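Long-range contact in glycerol-3-phosphate dehydrogenase [NAD(P)+] (PDB 3K96), which probably catalyses the NAD(P)H-dependent reduction of dihydroxyacetone phosphate to sn-glycerol 3-phosphate, the precursor for phospholipid synthesis: residues A[216-228]-A[273-286]. Sequence-based numbering, arbitrary orientation. Where two conformers were deposited one is given.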
ATOM      1  N   LYS A 216      11.752   3.631   3.595  1.00 30.90           N
ATOM      2  CA  LYS A 216      10.631   2.767   3.954  1.00 30.05           C
ATOM      3  C   LYS A 216      10.578   2.308   5.413  1.00 30.35           C
ATOM      4  O   LYS A 216       9.491   2.198   5.964  1.00 28.45           O
ATOM      5  CB  LYS A 216      10.561   1.538   3.071  1.00 31.39           C
ATOM      6  CG  LYS A 216      11.758   0.643   3.218  1.00 31.66           C
ATOM      7  CD  LYS A 216      11.313  -0.749   3.302  1.00 35.01           C
ATOM      8  CE  LYS A 216      12.453  -1.669   3.643  1.00 35.78           C
ATOM      9  NZ  LYS A 216      11.853  -2.892   4.265  1.00 37.12           N
ATOM     10  N   ASN A 217      11.727   2.033   6.032  1.00 29.80           N
ATOM     11  CA  ASN A 217      11.740   1.577   7.422  1.00 30.71           C
ATOM     12  C   ASN A 217      11.410   2.672   8.417  1.00 30.22           C
ATOM     13  O   ASN A 217      10.954   2.391   9.508  1.00 29.91           O
ATOM     14  CB  ASN A 217      13.069   0.962   7.791  1.00 31.86           C
ATOM     15  CG  ASN A 217      13.274  -0.394   7.162  1.00 34.97           C
ATOM     16  OD1 ASN A 217      12.317  -1.124   6.863  1.00 39.12           O
ATOM     17  ND2 ASN A 217      14.527  -0.759   6.991  1.00 38.74           N
ATOM     18  N   ILE A 218      11.682   3.908   8.038  1.00 29.41           N
ATOM     19  CA  ILE A 218      11.332   5.061   8.832  1.00 29.20           C
ATOM     20  C   ILE A 218       9.791   5.133   8.844  1.00 30.43           C
ATOM     21  O   ILE A 218       9.157   5.349   9.887  1.00 30.39           O
ATOM     22  CB  ILE A 218      11.858   6.363   8.182  1.00 29.14           C
ATOM     23  CG1 ILE A 218      13.404   6.339   8.036  1.00 28.54           C
ATOM     24  CG2 ILE A 218      11.382   7.570   8.991  1.00 25.49           C
ATOM     25  CD1 ILE A 218      13.967   7.511   7.192  1.00 25.03           C
ATOM     26  N   LEU A 219       9.193   4.934   7.678  1.00 29.85           N
ATOM     27  CA  LEU A 219       7.724   4.964   7.566  1.00 30.17           C
ATOM     28  C   LEU A 219       7.103   3.769   8.299  1.00 30.37           C
ATOM     29  O   LEU A 219       6.015   3.883   8.865  1.00 31.07           O
ATOM     30  CB  LEU A 219       7.286   5.041   6.107  1.00 28.93           C
ATOM     31  CG  LEU A 219       7.887   6.262   5.383  1.00 30.72           C
ATOM     32  CD1 LEU A 219       7.465   6.332   3.905  1.00 28.06           C
ATOM     33  CD2 LEU A 219       7.527   7.556   6.096  1.00 32.62           C
ATOM     34  N   ALA A 220       7.811   2.643   8.318  1.00 29.70           N
ATOM     35  CA  ALA A 220       7.356   1.460   9.040  1.00 30.32           C
ATOM     36  C   ALA A 220       7.290   1.760  10.534  1.00 29.17           C
ATOM     37  O   ALA A 220       6.384   1.316  11.219  1.00 29.67           O
ATOM     38  CB  ALA A 220       8.295   0.272   8.763  1.00 29.85           C
ATOM     39  N   ILE A 221       8.260   2.523  11.041  1.00 28.72           N
ATOM     40  CA  ILE A 221       8.239   2.895  12.443  1.00 27.96           C
ATOM     41  C   ILE A 221       7.045   3.813  12.685  1.00 27.97           C
ATOM     42  O   ILE A 221       6.290   3.594  13.631  1.00 28.49           O
ATOM     43  CB  ILE A 221       9.521   3.567  12.896  1.00 28.45           C
ATOM     44  CG1 ILE A 221      10.702   2.578  12.830  1.00 26.63           C
ATOM     45  CG2 ILE A 221       9.374   4.090  14.332  1.00 25.82           C
ATOM     46  CD1 ILE A 221      12.037   3.237  13.246  1.00 26.66           C
ATOM     47  N   ALA A 222       6.853   4.796  11.808  1.00 26.54           N
ATOM     48  CA  ALA A 222       5.739   5.740  11.935  1.00 26.79           C
ATOM     49  C   ALA A 222       4.391   5.028  11.930  1.00 27.80           C
ATOM     50  O   ALA A 222       3.557   5.262  12.801  1.00 30.19           O
ATOM     51  CB  ALA A 222       5.789   6.785  10.816  1.00 26.12           C
ATOM     52  N   THR A 223       4.158   4.167  10.951  1.00 27.33           N
ATOM     53  CA  THR A 223       2.904   3.461  10.890  1.00 28.04           C
ATOM     54  C   THR A 223       2.783   2.466  12.049  1.00 28.23           C
ATOM     55  O   THR A 223       1.679   2.177  12.516  1.00 28.09           O
ATOM     56  CB  THR A 223       2.720   2.771   9.559  1.00 27.71           C
ATOM     57  OG1 THR A 223       3.818   1.884   9.334  1.00 28.40           O
ATOM     58  CG2 THR A 223       2.660   3.809   8.433  1.00 30.34           C
ATOM     59  N   GLY A 224       3.911   1.933  12.513  1.00 27.16           N
ATOM     60  CA  GLY A 224       3.888   1.038  13.652  1.00 26.23           C
ATOM     61  C   GLY A 224       3.385   1.779  14.890  1.00 27.37           C
ATOM     62  O   GLY A 224       2.589   1.238  15.684  1.00 25.93           O
ATOM     63  N   ILE A 225       3.854   3.017  15.060  1.00 27.14           N
ATOM     64  CA  ILE A 225       3.465   3.837  16.195  1.00 27.72           C
ATOM     65  C   ILE A 225       1.950   4.084  16.190  1.00 28.62           C
ATOM     66  O   ILE A 225       1.303   3.943  17.215  1.00 30.29           O
ATOM     67  CB  ILE A 225       4.227   5.181  16.218  1.00 27.63           C
ATOM     68  CG1 ILE A 225       5.717   4.930  16.500  1.00 26.51           C
ATOM     69  CG2 ILE A 225       3.660   6.094  17.297  1.00 25.84           C
ATOM     70  CD1 ILE A 225       6.592   6.134  16.350  1.00 24.88           C
ATOM     71  N   SER A 226       1.402   4.444  15.034  1.00 29.74           N
ATOM     72  CA  SER A 226      -0.040   4.660  14.874  1.00 29.53           C
ATOM     73  C   SER A 226      -0.810   3.389  15.261  1.00 29.76           C
ATOM     74  O   SER A 226      -1.810   3.450  15.988  1.00 28.66           O
ATOM     75  CB  SER A 226      -0.345   5.064  13.432  1.00 30.69           C
ATOM     76  OG  SER A 226      -1.725   5.348  13.233  1.00 30.36           O
ATOM     77  N   ASP A 227      -0.338   2.230  14.810  1.00 28.22           N
ATOM     78  CA  ASP A 227      -0.994   0.981  15.157  1.00 29.29           C
ATOM     79  C   ASP A 227      -0.883   0.687  16.658  1.00 29.07           C
ATOM     80  O   ASP A 227      -1.820   0.174  17.269  1.00 28.29           O
ATOM     81  CB  ASP A 227      -0.442  -0.180  14.352  1.00 30.48           C
ATOM     82  CG  ASP A 227      -0.894  -0.167  12.890  1.00 37.23           C
ATOM     83  OD1 ASP A 227      -1.802   0.623  12.524  1.00 41.81           O
ATOM     84  OD2 ASP A 227      -0.336  -0.975  12.112  1.00 39.25           O
ATOM     85  N   GLY A 228       0.264   1.009  17.238  1.00 28.25           N
ATOM     86  CA  GLY A 228       0.491   0.811  18.651  1.00 29.41           C
ATOM     87  C   GLY A 228      -0.477   1.677  19.433  1.00 29.23           C
ATOM     88  O   GLY A 228      -0.921   1.313  20.510  1.00 30.17           O
ATOM     89  N   THR A 273       6.179  -3.531   4.231  1.00 32.46           N
ATOM     90  CA  THR A 273       6.850  -3.236   5.493  1.00 33.02           C
ATOM     91  C   THR A 273       5.976  -2.489   6.499  1.00 34.17           C
ATOM     92  O   THR A 273       6.166  -2.633   7.713  1.00 33.13           O
ATOM     93  CB  THR A 273       8.142  -2.459   5.260  1.00 33.74           C
ATOM     94  OG1 THR A 273       8.889  -3.091   4.198  1.00 33.99           O
ATOM     95  CG2 THR A 273       8.979  -2.412   6.544  1.00 33.11           C
ATOM     96  N   CYS A 274       5.028  -1.703   5.998  1.00 33.71           N
ATOM     97  CA  CYS A 274       4.131  -0.960   6.881  1.00 34.62           C
ATOM     98  C   CYS A 274       2.935  -1.779   7.398  1.00 35.67           C
ATOM     99  O   CYS A 274       2.219  -1.332   8.284  1.00 37.19           O
ATOM    100  CB  CYS A 274       3.635   0.292   6.180  1.00 33.79           C
ATOM    101  SG  CYS A 274       4.922   1.533   5.966  1.00 32.55           S
ATOM    102  N   THR A 275       2.716  -2.972   6.858  1.00 37.32           N
ATOM    103  CA  THR A 275       1.591  -3.768   7.287  1.00 38.33           C
ATOM    104  C   THR A 275       1.936  -5.155   7.823  1.00 40.15           C
ATOM    105  O   THR A 275       1.072  -5.819   8.344  1.00 41.71           O
ATOM    106  CB  THR A 275       0.595  -3.955   6.129  1.00 38.59           C
ATOM    107  OG1 THR A 275       1.240  -4.645   5.054  1.00 39.89           O
ATOM    108  CG2 THR A 275       0.083  -2.608   5.622  1.00 36.60           C
ATOM    109  N   ASP A 276       3.182  -5.592   7.750  1.00 41.40           N
ATOM    110  CA  ASP A 276       3.465  -6.954   8.162  1.00 42.29           C
ATOM    111  C   ASP A 276       3.955  -7.158   9.608  1.00 43.29           C
ATOM    112  O   ASP A 276       4.679  -6.334  10.146  1.00 44.05           O
ATOM    113  CB  ASP A 276       4.509  -7.537   7.242  1.00 41.94           C
ATOM    114  CG  ASP A 276       4.324  -9.007   7.060  1.00 44.28           C
ATOM    115  OD1 ASP A 276       3.398  -9.381   6.292  1.00 47.65           O
ATOM    116  OD2 ASP A 276       5.093  -9.782   7.651  1.00 45.92           O
ATOM    117  N   ASN A 277       3.569  -8.283  10.212  1.00 44.79           N
ATOM    118  CA  ASN A 277       4.046  -8.653  11.559  1.00 46.65           C
ATOM    119  C   ASN A 277       5.536  -8.929  11.535  1.00 45.44           C
ATOM    120  O   ASN A 277       6.207  -8.725  12.529  1.00 46.23           O
ATOM    121  CB  ASN A 277       3.367  -9.938  12.084  1.00 47.15           C
ATOM    122  CG  ASN A 277       4.031 -10.486  13.399  1.00 52.34           C
ATOM    123  OD1 ASN A 277       4.609 -11.580  13.415  1.00 57.87           O
ATOM    124  ND2 ASN A 277       3.976  -9.700  14.470  1.00 56.87           N
ATOM    125  N   GLN A 278       6.056  -9.381  10.396  1.00 44.32           N
ATOM    126  CA  GLN A 278       7.480  -9.762  10.305  1.00 44.99           C
ATOM    127  C   GLN A 278       8.457  -8.589  10.296  1.00 43.06           C
ATOM    128  O   GLN A 278       9.656  -8.773  10.456  1.00 44.91           O
ATOM    129  CB  GLN A 278       7.731 -10.618   9.055  1.00 45.64           C
ATOM    130  CG  GLN A 278       6.946 -11.903   9.027  1.00 48.74           C
ATOM    131  CD  GLN A 278       7.344 -12.832  10.135  1.00 55.20           C
ATOM    132  OE1 GLN A 278       6.495 -13.318  10.880  1.00 60.62           O
ATOM    133  NE2 GLN A 278       8.647 -13.059  10.282  1.00 59.43           N
ATOM    134  N   SER A 279       7.942  -7.390  10.113  1.00 40.75           N
ATOM    135  CA  SER A 279       8.780  -6.213  10.069  1.00 38.69           C
ATOM    136  C   SER A 279       9.198  -5.813  11.475  1.00 36.86           C
ATOM    137  O   SER A 279       8.357  -5.360  12.264  1.00 35.34           O
ATOM    138  CB  SER A 279       7.999  -5.063   9.408  1.00 39.00           C
ATOM    139  OG  SER A 279       8.719  -3.834   9.436  1.00 40.86           O
ATOM    140  N   ARG A 280      10.482  -5.965  11.776  0.60 35.17           N
ATOM    141  CA  ARG A 280      11.022  -5.599  13.076  0.60 35.07           C
ATOM    142  C   ARG A 280      10.956  -4.096  13.345  0.60 33.67           C
ATOM    143  O   ARG A 280      10.889  -3.670  14.496  0.60 32.37           O
ATOM    144  CB  ARG A 280      12.465  -6.080  13.177  0.60 35.66           C
ATOM    145  CG  ARG A 280      12.547  -7.594  13.090  0.60 38.42           C
ATOM    146  CD  ARG A 280      13.933  -8.125  12.919  0.60 40.88           C
ATOM    147  NE  ARG A 280      13.883  -9.580  12.905  0.60 43.62           N
ATOM    148  CZ  ARG A 280      13.942 -10.342  13.990  0.60 45.14           C
ATOM    149  NH1 ARG A 280      14.076  -9.796  15.192  0.60 44.64           N
ATOM    150  NH2 ARG A 280      13.891 -11.658  13.868  0.60 48.68           N
ATOM    151  N   ASN A 281      11.008  -3.300  12.281  1.00 32.71           N
ATOM    152  CA  ASN A 281      10.945  -1.850  12.412  1.00 31.49           C
ATOM    153  C   ASN A 281       9.519  -1.460  12.761  1.00 31.16           C
ATOM    154  O   ASN A 281       9.297  -0.557  13.545  1.00 30.30           O
ATOM    155  CB  ASN A 281      11.445  -1.171  11.160  1.00 30.23           C
ATOM    156  CG  ASN A 281      12.921  -1.337  10.980  1.00 31.26           C
ATOM    157  OD1 ASN A 281      13.703  -0.859  11.794  1.00 31.01           O
ATOM    158  ND2 ASN A 281      13.317  -2.022   9.924  1.00 27.64           N
ATOM    159  N   ARG A 282       8.561  -2.199  12.211  1.00 31.39           N
ATOM    160  CA  ARG A 282       7.168  -1.977  12.533  1.00 32.36           C
ATOM    161  C   ARG A 282       6.859  -2.427  13.990  1.00 30.69           C
ATOM    162  O   ARG A 282       6.105  -1.772  14.707  1.00 29.08           O
ATOM    163  CB  ARG A 282       6.285  -2.699  11.513  1.00 33.41           C
ATOM    164  CG  ARG A 282       4.824  -2.667  11.870  1.00 36.03           C
ATOM    165  CD  ARG A 282       3.936  -3.269  10.765  1.00 39.35           C
ATOM    166  NE  ARG A 282       2.716  -3.722  11.386  1.00 39.86           N
ATOM    167  CZ  ARG A 282       1.760  -2.913  11.790  1.00 41.37           C
ATOM    168  NH1 ARG A 282       1.884  -1.598  11.604  1.00 45.49           N
ATOM    169  NH2 ARG A 282       0.682  -3.418  12.387  1.00 41.37           N
ATOM    170  N   ARG A 283       7.461  -3.524  14.432  1.00 28.99           N
ATOM    171  CA  ARG A 283       7.199  -4.009  15.786  1.00 29.65           C
ATOM    172  C   ARG A 283       7.818  -3.043  16.803  1.00 30.00           C
ATOM    173  O   ARG A 283       7.250  -2.806  17.879  1.00 29.08           O
ATOM    174  CB  ARG A 283       7.672  -5.436  15.974  1.00 29.84           C
ATOM    175  CG  ARG A 283       6.947  -6.430  15.035  1.00 32.51           C
ATOM    176  CD  ARG A 283       6.988  -7.899  15.556  1.00 32.42           C
ATOM    177  NE  ARG A 283       8.335  -8.374  15.847  1.00 33.43           N
ATOM    178  CZ  ARG A 283       9.132  -8.962  14.960  1.00 42.65           C
ATOM    179  NH1 ARG A 283       8.724  -9.149  13.705  1.00 47.41           N
ATOM    180  NH2 ARG A 283      10.341  -9.360  15.320  1.00 42.32           N
ATOM    181  N   PHE A 284       8.963  -2.469  16.432  1.00 27.28           N
ATOM    182  CA  PHE A 284       9.583  -1.458  17.246  1.00 27.27           C
ATOM    183  C   PHE A 284       8.600  -0.291  17.372  1.00 26.39           C
ATOM    184  O   PHE A 284       8.357   0.184  18.460  1.00 27.31           O
ATOM    185  CB  PHE A 284      10.908  -0.972  16.632  1.00 25.82           C
ATOM    186  CG  PHE A 284      11.493   0.255  17.308  1.00 26.93           C
ATOM    187  CD1 PHE A 284      12.131   0.160  18.537  1.00 30.23           C
ATOM    188  CD2 PHE A 284      11.435   1.495  16.697  1.00 26.85           C
ATOM    189  CE1 PHE A 284      12.688   1.293  19.142  1.00 26.80           C
ATOM    190  CE2 PHE A 284      11.978   2.623  17.301  1.00 26.11           C
ATOM    191  CZ  PHE A 284      12.616   2.512  18.514  1.00 26.70           C
ATOM    192  N   GLY A 285       8.066   0.183  16.255  1.00 26.21           N
ATOM    193  CA  GLY A 285       7.088   1.271  16.288  1.00 27.05           C
ATOM    194  C   GLY A 285       5.871   0.936  17.141  1.00 27.27           C
ATOM    195  O   GLY A 285       5.377   1.777  17.887  1.00 29.15           O
ATOM    196  N   LEU A 286       5.373  -0.284  17.008  1.00 28.76           N
ATOM    197  CA  LEU A 286       4.217  -0.747  17.783  1.00 29.08           C
ATOM    198  C   LEU A 286       4.507  -0.570  19.258  1.00 28.56           C
ATOM    199  O   LEU A 286       3.676  -0.049  20.008  1.00 26.24           O
ATOM    200  CB  LEU A 286       3.903  -2.217  17.489  1.00 29.02           C
ATOM    201  CG  LEU A 286       3.049  -2.528  16.260  1.00 32.57           C
ATOM    202  CD1 LEU A 286       3.203  -3.995  15.845  1.00 36.77           C
ATOM    203  CD2 LEU A 286       1.585  -2.213  16.546  1.00 34.44           C
TER
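Gly224 and Gly285 bring the backbones of helices 216-228 and 280-286 into direct contact: their CA atoms lie 4.2 Å apart, and the axes approach to 6.6 Å at a crossing angle of -39°. With no side chain at either glycine, CA-H...O contacts run in both directions, from Leu286 CA to Gly224 O and from Ile225 CA to Gly285 O, each 3.3 Å long. Next to Gly285, Leu286 turns CD2 onto Asp227 CB (3.6 Å), about one turn beyond Gly224.

Lys216 can be followed outward from CB. Its chi1 of 64° sets CG between the backbone N and the carbonyl carbon, and the bend at chi2 (136°) sends the rest of the chain across Thr273 at about a right angle. CD comes within 3.5 Å of Thr273 OG1, CE passes the same oxygen, and NZ donates to it at 3.0 Å; Thr273 OG1 is also hydrogen-bonded to Asp269 O. Thr273 CG2 meanwhile sits 3.5 Å from Ala220 CB. Farther along, Arg282 reaches Asp227 with an extended chain and forms a salt bridge whose detailed geometry is doubtful; Arg236 shares the carboxylate.

Ser279 N-caps helix 280-286, its OG accepting from Arg282 N (3.2 Å). Close glycine-mediated packing thus joins two helices of the C-terminal helical domain beside the predicted glycerol-3-phosphate site, to which Lys216, the presumed proton acceptor, Ser279 and Asn281 belong.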